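Local coordinates for pngf-ii (PDB 4R4X), which probably removes N-linked glycans from glycoproteins and glycopeptides by hydrolysing the bond between the asparagine side chain and the innermost sugar, at residues A[422-427]-A[492-497]; A[426-431]-A[486-491]; A[435-440]-A[481-486]. All blocks are in the same frame, centred on the assembly; numbering follows the deposited sequence.

Interaction 1 (A[422-427]-A[492-497]); sequences RYITTG and TITNPV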
loop_
_atom_site.group_PDB
_atom_site.type_symbol
_atom_site.label_atom_id
_atom_site.label_comp_id
_atom_site.label_asym_id
_atom_site.label_seq_id
_atom_site.Cartn_x
_atom_site.Cartn_y
_atom_site.Cartn_z
ATOM N N ARG A 422 13.041 7.010 -13.944
ATOM C CA ARG A 422 12.213 5.892 -13.488
ATOM C C ARG A 422 11.762 5.185 -14.738
ATOM O O ARG A 422 11.006 5.748 -15.532
ATOM C CB ARG A 422 11.011 6.398 -12.696
ATOM C CG ARG A 422 10.039 5.324 -12.194
ATOM C CD ARG A 422 8.855 6.013 -11.535
ATOM N NE ARG A 422 7.830 5.113 -11.003
ATOM C CZ ARG A 422 6.735 4.714 -11.650
ATOM N NH1 ARG A 422 5.867 3.939 -11.025
ATOM N NH2 ARG A 422 6.498 5.071 -12.902
ATOM N N TYR A 423 12.240 3.962 -14.917
ATOM C CA TYR A 423 12.153 3.274 -16.196
ATOM C C TYR A 423 11.529 1.897 -16.005
ATOM O O TYR A 423 12.052 1.066 -15.246
ATOM C CB TYR A 423 13.544 3.131 -16.799
ATOM C CG TYR A 423 13.616 2.461 -18.157
ATOM C CD1 TYR A 423 13.119 3.090 -19.292
ATOM C CD2 TYR A 423 14.234 1.222 -18.316
ATOM C CE1 TYR A 423 13.209 2.493 -20.545
ATOM C CE2 TYR A 423 14.363 0.636 -19.568
ATOM C CZ TYR A 423 13.844 1.273 -20.678
ATOM O OH TYR A 423 13.909 0.691 -21.922
ATOM N N ILE A 424 10.387 1.704 -16.649
ATOM C CA ILE A 424 9.668 0.422 -16.642
ATOM C C ILE A 424 9.734 -0.174 -18.029
ATOM O O ILE A 424 9.276 0.436 -18.983
ATOM C CB ILE A 424 8.198 0.587 -16.224
ATOM C CG1 ILE A 424 8.119 1.304 -14.884
ATOM C CG2 ILE A 424 7.504 -0.776 -16.117
ATOM C CD1 ILE A 424 6.707 1.624 -14.425
ATOM N N THR A 425 10.296 -1.368 -18.143
ATOM C CA THR A 425 10.427 -2.016 -19.437
ATOM C C THR A 425 9.991 -3.471 -19.407
ATOM O O THR A 425 10.372 -4.214 -18.482
ATOM C CB THR A 425 11.868 -1.931 -20.001
ATOM O OG1 THR A 425 11.915 -2.611 -21.261
ATOM C CG2 THR A 425 12.914 -2.551 -19.025
ATOM N N THR A 426 9.210 -3.854 -20.422
ATOM C CA THR A 426 8.904 -5.259 -20.697
ATOM C C THR A 426 8.933 -5.547 -22.195
ATOM O O THR A 426 8.542 -4.716 -23.014
ATOM C CB THR A 426 7.561 -5.712 -20.093
ATOM O OG1 THR A 426 6.469 -4.944 -20.612
ATOM C CG2 THR A 426 7.593 -5.594 -18.592
ATOM N N GLY A 427 9.425 -6.736 -22.520
ATOM C CA GLY A 427 9.593 -7.190 -23.862
ATOM C C GLY A 427 8.507 -8.195 -24.191
ATOM O O GLY A 427 8.094 -8.995 -23.335
ATOM N N THR A 492 2.468 -11.087 -11.527
ATOM C CA THR A 492 3.349 -10.214 -10.755
ATOM C C THR A 492 3.499 -8.813 -11.362
ATOM O O THR A 492 3.260 -8.569 -12.564
ATOM C CB THR A 492 4.784 -10.807 -10.526
ATOM O OG1 THR A 492 5.516 -10.879 -11.771
ATOM C CG2 THR A 492 4.733 -12.195 -9.859
ATOM N N ILE A 493 3.952 -7.902 -10.512
ATOM C CA ILE A 493 4.413 -6.558 -10.928
ATOM C C ILE A 493 5.790 -6.602 -11.596
ATOM O O ILE A 493 6.650 -7.369 -11.193
ATOM C CB ILE A 493 4.587 -5.676 -9.694
ATOM C CG1 ILE A 493 3.227 -5.391 -9.086
ATOM C CG2 ILE A 493 5.338 -4.359 -10.008
ATOM C CD1 ILE A 493 3.281 -4.804 -7.706
ATOM N N THR A 494 6.006 -5.741 -12.585
ATOM C CA THR A 494 7.347 -5.484 -13.094
ATOM C C THR A 494 7.890 -4.231 -12.402
ATOM O O THR A 494 7.336 -3.138 -12.555
ATOM C CB THR A 494 7.334 -5.320 -14.626
ATOM O OG1 THR A 494 7.064 -6.599 -15.220
ATOM C CG2 THR A 494 8.664 -4.778 -15.133
ATOM N N ASN A 495 8.952 -4.407 -11.629
ATOM C CA ASN A 495 9.592 -3.300 -10.888
ATOM C C ASN A 495 10.137 -2.203 -11.788
ATOM O O ASN A 495 10.772 -2.525 -12.772
ATOM C CB ASN A 495 10.787 -3.847 -10.106
ATOM C CG ASN A 495 10.405 -4.338 -8.722
ATOM O OD1 ASN A 495 10.035 -5.487 -8.521
ATOM N ND2 ASN A 495 10.502 -3.471 -7.766
ATOM N N PRO A 496 9.933 -0.919 -11.435
ATOM C CA PRO A 496 10.745 0.102 -12.110
ATOM C C PRO A 496 12.195 -0.030 -11.726
ATOM O O PRO A 496 12.496 -0.524 -10.641
ATOM C CB PRO A 496 10.219 1.432 -11.549
ATOM C CG PRO A 496 8.885 1.106 -10.947
ATOM C CD PRO A 496 8.906 -0.339 -10.565
ATOM N N VAL A 497 13.085 0.386 -12.617
ATOM C CA VAL A 497 14.443 0.632 -12.226
ATOM C C VAL A 497 14.646 2.143 -12.169
ATOM O O VAL A 497 13.974 2.903 -12.878
ATOM C CB VAL A 497 15.444 -0.064 -13.160
ATOM C CG1 VAL A 497 15.164 -1.571 -13.211
ATOM C CG2 VAL A 497 15.438 0.562 -14.536
HETATM O O HOH W 1 11.929 -1.809 -15.709
#

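Interaction 2 (A[426-431]-A[486-491]); sequences TGHGGW and SNWCPG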
loop_
_atom_site.group_PDB
_atom_site.type_symbol
_atom_site.label_atom_id
_atom_site.label_comp_id
_atom_site.label_asym_id
_atom_site.label_seq_id
_atom_site.Cartn_x
_atom_site.Cartn_y
_atom_site.Cartn_z
ATOM N N THR A 426 9.210 -3.854 -20.422
ATOM C CA THR A 426 8.904 -5.259 -20.697
ATOM C C THR A 426 8.933 -5.547 -22.195
ATOM O O THR A 426 8.542 -4.716 -23.014
ATOM C CB THR A 426 7.561 -5.712 -20.093
ATOM O OG1 THR A 426 6.469 -4.944 -20.612
ATOM C CG2 THR A 426 7.593 -5.594 -18.592
ATOM N N GLY A 427 9.425 -6.736 -22.520
ATOM C CA GLY A 427 9.593 -7.190 -23.862
ATOM C C GLY A 427 8.507 -8.195 -24.191
ATOM O O GLY A 427 8.094 -8.995 -23.335
ATOM N N HIS A 428 8.023 -8.117 -25.428
ATOM C CA HIS A 428 6.884 -8.925 -25.899
ATOM C C HIS A 428 7.104 -9.477 -27.302
ATOM O O HIS A 428 7.960 -8.992 -28.047
ATOM C CB HIS A 428 5.614 -8.080 -25.866
ATOM C CG HIS A 428 5.331 -7.522 -24.517
ATOM N ND1 HIS A 428 4.627 -8.221 -23.569
ATOM C CD2 HIS A 428 5.770 -6.394 -23.909
ATOM C CE1 HIS A 428 4.605 -7.531 -22.444
ATOM N NE2 HIS A 428 5.296 -6.422 -22.622
ATOM N N GLY A 429 6.301 -10.478 -27.658
ATOM C CA GLY A 429 6.507 -11.300 -28.866
ATOM C C GLY A 429 6.449 -12.734 -28.406
ATOM O O GLY A 429 7.449 -13.278 -27.964
ATOM N N GLY A 430 5.262 -13.340 -28.462
ATOM C CA GLY A 430 5.009 -14.568 -27.716
ATOM C C GLY A 430 5.306 -15.890 -28.402
ATOM O O GLY A 430 4.447 -16.771 -28.430
ATOM N N TRP A 431 6.507 -16.020 -28.962
ATOM C CA TRP A 431 6.976 -17.282 -29.537
ATOM C C TRP A 431 8.447 -17.416 -29.168
ATOM O O TRP A 431 9.050 -16.474 -28.613
ATOM C CB TRP A 431 6.709 -17.336 -31.065
ATOM C CG TRP A 431 7.625 -16.477 -31.925
ATOM C CD1 TRP A 431 8.682 -16.916 -32.702
ATOM C CD2 TRP A 431 7.548 -15.060 -32.137
ATOM N NE1 TRP A 431 9.266 -15.851 -33.351
ATOM C CE2 TRP A 431 8.595 -14.708 -33.026
ATOM C CE3 TRP A 431 6.702 -14.048 -31.662
ATOM C CZ2 TRP A 431 8.821 -13.387 -33.436
ATOM C CZ3 TRP A 431 6.911 -12.748 -32.085
ATOM C CH2 TRP A 431 7.963 -12.424 -32.964
ATOM N N SER A 486 11.351 -11.499 -20.591
ATOM C CA SER A 486 11.934 -10.156 -20.617
ATOM C C SER A 486 11.234 -9.205 -19.654
ATOM O O SER A 486 10.491 -8.293 -20.056
ATOM C CB SER A 486 11.914 -9.596 -22.036
ATOM O OG SER A 486 12.843 -10.291 -22.863
ATOM N N ASN A 487 11.484 -9.458 -18.382
ATOM C CA ASN A 487 11.201 -8.558 -17.268
ATOM C C ASN A 487 9.781 -8.618 -16.742
ATOM O O ASN A 487 9.326 -7.691 -16.059
ATOM C CB ASN A 487 11.600 -7.111 -17.556
ATOM C CG ASN A 487 12.126 -6.394 -16.323
ATOM O OD1 ASN A 487 12.716 -7.014 -15.443
ATOM N ND2 ASN A 487 11.933 -5.081 -16.262
ATOM N N TRP A 488 9.107 -9.734 -16.985
ATOM C CA TRP A 488 7.825 -9.952 -16.331
ATOM C C TRP A 488 7.504 -11.399 -16.107
ATOM O O TRP A 488 8.042 -12.243 -16.780
ATOM C CB TRP A 488 6.716 -9.319 -17.129
ATOM C CG TRP A 488 6.572 -9.726 -18.573
ATOM C CD1 TRP A 488 7.336 -9.320 -19.630
ATOM C CD2 TRP A 488 5.517 -10.529 -19.130
ATOM N NE1 TRP A 488 6.838 -9.833 -20.800
ATOM C CE2 TRP A 488 5.728 -10.590 -20.518
ATOM C CE3 TRP A 488 4.444 -11.229 -18.578
ATOM C CZ2 TRP A 488 4.891 -11.294 -21.362
ATOM C CZ3 TRP A 488 3.603 -11.941 -19.434
ATOM C CH2 TRP A 488 3.825 -11.955 -20.802
ATOM N N CYS A 489 6.630 -11.669 -15.137
ATOM C CA CYS A 489 6.111 -13.028 -14.907
ATOM C C CYS A 489 4.604 -12.911 -14.742
ATOM O O CYS A 489 4.142 -12.069 -13.962
ATOM C CB CYS A 489 6.659 -13.646 -13.609
ATOM S SG CYS A 489 8.432 -13.991 -13.509
ATOM N N PRO A 490 3.835 -13.792 -15.392
ATOM C CA PRO A 490 2.383 -13.734 -15.164
ATOM C C PRO A 490 2.012 -13.842 -13.672
ATOM O O PRO A 490 2.414 -14.797 -12.994
ATOM C CB PRO A 490 1.867 -14.929 -15.955
ATOM C CG PRO A 490 2.869 -15.136 -17.037
ATOM C CD PRO A 490 4.196 -14.779 -16.422
ATOM N N GLY A 491 1.240 -12.879 -13.185
ATOM C CA GLY A 491 0.789 -12.843 -11.794
ATOM C C GLY A 491 1.575 -11.869 -10.923
ATOM O O GLY A 491 1.383 -11.825 -9.713
#

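Interaction 3 (A[435-440]-A[481-486]); sequences DEFVPK and SDLSRS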
loop_
_atom_site.group_PDB
_atom_site.type_symbol
_atom_site.label_atom_id
_atom_site.label_comp_id
_atom_site.label_asym_id
_atom_site.label_seq_id
_atom_site.Cartn_x
_atom_site.Cartn_y
_atom_site.Cartn_z
ATOM N N ASP A 435 10.469 -11.397 -28.525
ATOM C CA ASP A 435 11.143 -10.689 -27.449
ATOM C C ASP A 435 10.510 -10.885 -26.042
ATOM O O ASP A 435 11.083 -10.447 -25.076
ATOM C CB ASP A 435 11.300 -9.213 -27.778
ATOM C CG ASP A 435 12.355 -8.959 -28.849
ATOM O OD1 ASP A 435 13.119 -9.904 -29.206
ATOM O OD2 ASP A 435 12.425 -7.796 -29.322
ATOM N N GLU A 436 9.353 -11.541 -25.936
ATOM C CA GLU A 436 8.879 -11.994 -24.619
ATOM C C GLU A 436 9.913 -12.970 -24.033
ATOM O O GLU A 436 10.143 -12.999 -22.824
ATOM C CB GLU A 436 7.535 -12.714 -24.731
ATOM C CG GLU A 436 7.016 -13.297 -23.422
ATOM C CD GLU A 436 5.595 -13.838 -23.520
ATOM O OE1 GLU A 436 4.940 -13.637 -24.576
ATOM O OE2 GLU A 436 5.125 -14.499 -22.548
ATOM N N PHE A 437 10.498 -13.796 -24.899
ATOM C CA PHE A 437 11.276 -14.942 -24.460
ATOM C C PHE A 437 12.769 -14.902 -24.760
ATOM O O PHE A 437 13.496 -15.846 -24.398
ATOM C CB PHE A 437 10.680 -16.235 -25.032
ATOM C CG PHE A 437 9.291 -16.521 -24.535
ATOM C CD1 PHE A 437 9.078 -16.846 -23.191
ATOM C CD2 PHE A 437 8.193 -16.466 -25.405
ATOM C CE1 PHE A 437 7.793 -17.108 -22.728
ATOM C CE2 PHE A 437 6.912 -16.730 -24.949
ATOM C CZ PHE A 437 6.713 -17.034 -23.596
ATOM N N VAL A 438 13.237 -13.822 -25.379
ATOM C CA VAL A 438 14.653 -13.653 -25.672
ATOM C C VAL A 438 15.177 -12.370 -25.024
ATOM O O VAL A 438 14.600 -11.307 -25.198
ATOM C CB VAL A 438 14.889 -13.501 -27.188
ATOM C CG1 VAL A 438 16.373 -13.386 -27.510
ATOM C CG2 VAL A 438 14.225 -14.634 -27.967
ATOM N N PRO A 439 16.296 -12.451 -24.296
ATOM C CA PRO A 439 16.786 -11.255 -23.616
ATOM C C PRO A 439 17.314 -10.230 -24.628
ATOM O O PRO A 439 17.971 -10.613 -25.605
ATOM C CB PRO A 439 17.942 -11.765 -22.763
ATOM C CG PRO A 439 17.948 -13.241 -22.879
ATOM C CD PRO A 439 17.158 -13.614 -24.086
ATOM N N LYS A 440 17.040 -8.948 -24.387
ATOM C CA LYS A 440 17.567 -7.890 -25.259
ATOM C C LYS A 440 18.054 -6.740 -24.422
ATOM O O LYS A 440 17.321 -6.238 -23.575
ATOM C CB LYS A 440 16.494 -7.377 -26.232
ATOM C CG LYS A 440 15.977 -8.388 -27.231
ATOM C CD LYS A 440 17.043 -8.904 -28.181
ATOM C CE LYS A 440 16.459 -9.911 -29.174
ATOM N NZ LYS A 440 15.599 -9.297 -30.212
ATOM N N SER A 481 3.606 -20.314 -17.507
ATOM C CA SER A 481 3.840 -19.354 -16.434
ATOM C C SER A 481 5.200 -19.540 -15.740
ATOM O O SER A 481 5.630 -18.661 -15.028
ATOM C CB SER A 481 2.664 -19.395 -15.397
ATOM O OG SER A 481 2.609 -20.623 -14.698
ATOM N N ASP A 482 5.847 -20.690 -15.937
ATOM C CA ASP A 482 7.167 -20.987 -15.401
ATOM C C ASP A 482 8.310 -20.324 -16.183
ATOM O O ASP A 482 9.410 -20.200 -15.654
ATOM C CB ASP A 482 7.461 -22.493 -15.469
ATOM C CG ASP A 482 6.466 -23.366 -14.681
ATOM O OD1 ASP A 482 5.855 -22.869 -13.701
ATOM O OD2 ASP A 482 6.368 -24.577 -15.020
ATOM N N LEU A 483 8.076 -19.971 -17.445
ATOM C CA LEU A 483 9.155 -19.649 -18.340
ATOM C C LEU A 483 9.765 -18.269 -18.061
ATOM O O LEU A 483 9.054 -17.317 -17.717
ATOM C CB LEU A 483 8.684 -19.715 -19.782
ATOM C CG LEU A 483 8.055 -21.030 -20.243
ATOM C CD1 LEU A 483 7.524 -20.809 -21.626
ATOM C CD2 LEU A 483 9.090 -22.143 -20.221
ATOM N N SER A 484 11.081 -18.198 -18.189
ATOM C CA SER A 484 11.833 -16.960 -18.026
ATOM C C SER A 484 11.487 -15.981 -19.161
ATOM O O SER A 484 11.295 -16.385 -20.317
ATOM C CB SER A 484 13.349 -17.266 -17.972
ATOM O OG SER A 484 13.686 -17.996 -16.797
ATOM N N ARG A 485 11.374 -14.691 -18.826
ATOM C CA ARG A 485 10.842 -13.695 -19.736
ATOM C C ARG A 485 11.568 -12.375 -19.606
ATOM O O ARG A 485 12.269 -12.143 -18.621
ATOM C CB ARG A 485 9.376 -13.459 -19.414
ATOM C CG ARG A 485 8.445 -14.551 -19.900
ATOM C CD ARG A 485 7.053 -14.288 -19.347
ATOM N NE ARG A 485 6.055 -15.146 -19.946
ATOM C CZ ARG A 485 5.684 -16.350 -19.503
ATOM N NH1 ARG A 485 6.241 -16.913 -18.449
ATOM N NH2 ARG A 485 4.740 -17.004 -20.157
ATOM N N SER A 486 11.351 -11.499 -20.591
ATOM C CA SER A 486 11.934 -10.156 -20.617
ATOM C C SER A 486 11.234 -9.205 -19.654
ATOM O O SER A 486 10.491 -8.293 -20.056
ATOM C CB SER A 486 11.914 -9.596 -22.036
ATOM O OG SER A 486 12.843 -10.291 -22.863
HETATM O O HOH W 2 2.808 -15.576 -22.105
HETATM O O HOH W 3 12.716 -17.545 -22.300
HETATM O O HOH W 4 15.031 -8.794 -22.239
#

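Interaction 1 (A[422-427]-A[492-497])
Tyr423 and Val497 form an antiparallel hydrogen-bonded pair, their CA atoms 5.3 Å apart: Tyr423 N donates to Val497 O at 2.9 Å, and Val497 N returns the bond to Tyr423 O. CA-H...O contacts from Arg422 and Pro496 flank this pair. Beyond Pro496, which has no N-H to give, the chains diverge, and one water takes over, donating to Tyr423 O and Asn495 O while accepting from Thr425 N. Strands 416-428 and 493-504 are neighbours in the large antiparallel sheet of the jelly-roll region related to PNGase F, and here their pairing opens toward the loops. On one side of the sheet Val497 CG2 lies at the edge of the Tyr423 ring, near its plane, and packs on Tyr423 CB at 3.9 Å; the phenol oxygen reaches on to Asn442. On the other side the Pro496 ring fits between two side chains running alongside it. Its CB meets Ile424 CG1 and Arg422 CG, each at 3.9 Å. With CG anti to the backbone N (chi1 178°) and an extended chain, Arg422 carries one face of its guanidinium over Pro496 CG, while NE forms a salt bridge with Glu334 and NH2 bonds Glu298 O. Farther along, the Thr426 methyl CG2 touches both branches of Thr494, at 3.6 Å from OG1 and 3.7 Å from CG2; that hydroxyl is bonded to Asn487 O.

Interaction 2 (A[426-431]-A[486-491])
The indole of Trp488 lies against the strand end at Gly427 and His428, meeting one with its edge and the other with a face. At the edge, NE1 gives its N-H to Gly427 O at 3.0 Å in a nearly straight bond (167°), and the acceptor sits in the ring plane. Over one face comes the His428 imidazole: its CE1 stands 3.3 Å above the indole plane, displaced toward the rim, and approaches NE1 to 3.6 Å. The two ring planes are 27° apart and so far slid that they barely overlap. Trp488 CG occupies the position between its backbone N and carbonyl carbon (chi1 56°), which turns the indole alongside the strand, where CD1 also packs on Thr426 CB at 3.6 Å, the two side chains crossing at about a right angle. The imidazole is held at NE2, which shares a 2.8 Å hydrogen bond with Thr426 OG1. Phe527 meets the His428 ring too, and Phe303 stacks with Trp488, so both rings belong to a larger aromatic cluster. Beside the indole bond, Ser486 CB lies 3.8 Å from Gly427 CA. Asn487 ND2 bonds Thr425 O, and Cys489 is joined to Cys461 by a disulfide. A long, irregular loop is thus fastened to one glycine, Gly427 N giving a bond to the loop carbonyl of Ser486 and Gly427 O taking one from the Trp488 edge, at the end of strand 416-428 in the C-terminal PNGase F-like region.

Interaction 3 (A[435-440]-A[481-486])
Glu436 and Arg485 run side by side in the compact part of this loop-loop contact and end in a salt bridge. Arg485 NE gives its hydrogen to Glu436 OE2 at 2.8 Å, close to the guanidinium plane, and the carboxylate receives it on its anti lone pair. Glu436 turns its CG away from its own N (chi1 176°) and stays stretched out, which sets that CG 3.6 Å above the centre of the Phe437 ring. Phe437 in turn brings CE1 over one face of the guanidinium, 3.7 Å from its plane, with the planes 52° apart. Ser486 closes the loops together with its N and its OG: N bonds Glu436 O at 2.9 Å, and OG donates to Asp435 O at 2.8 Å, nearly in line with that carbonyl. The outer side is looser. There Leu483 CD1 touches Phe437 CE1 at 3.9 Å, and waters fill in: one joins Phe437 O to Ser484 O, another Ser486 OG to Lys440 N. A third water bridges Glu436 OE2 and Arg485 NH2. Lys440 NZ pairs with Asp435 OD1 inside its own segment, while Asp435 OD2 bonds Trp528. Trp488 adds a cation-pi contact to Arg485. Because OE2 is gripped by Arg485 and reached by a water as well, the salt bridge and the Ser486 bonds join the two loops by charge and by hydrogen bonding together.

In the fold
All three interactions lie in the C-terminal PNGase F-like region, on the same side of the chain's centre. Interactions 1 and 2 share Thr426 and Gly427 on strand 416-428; the former pairs it with its sheet neighbour 493-504, the latter with the loop leading there, and their centres are about 11 Å apart. Interaction 3, centred about 5 Å from interaction 2 and about 14 Å from interaction 1, joins two loops and is nested along the chain inside both others. The chain thus closes back on itself from the strand ends outward: Asn487, bonding Thr425 and Thr494, links interactions 1 and 2, while Ser486 and a Gly429-Glu436 backbone bond link 2 and 3.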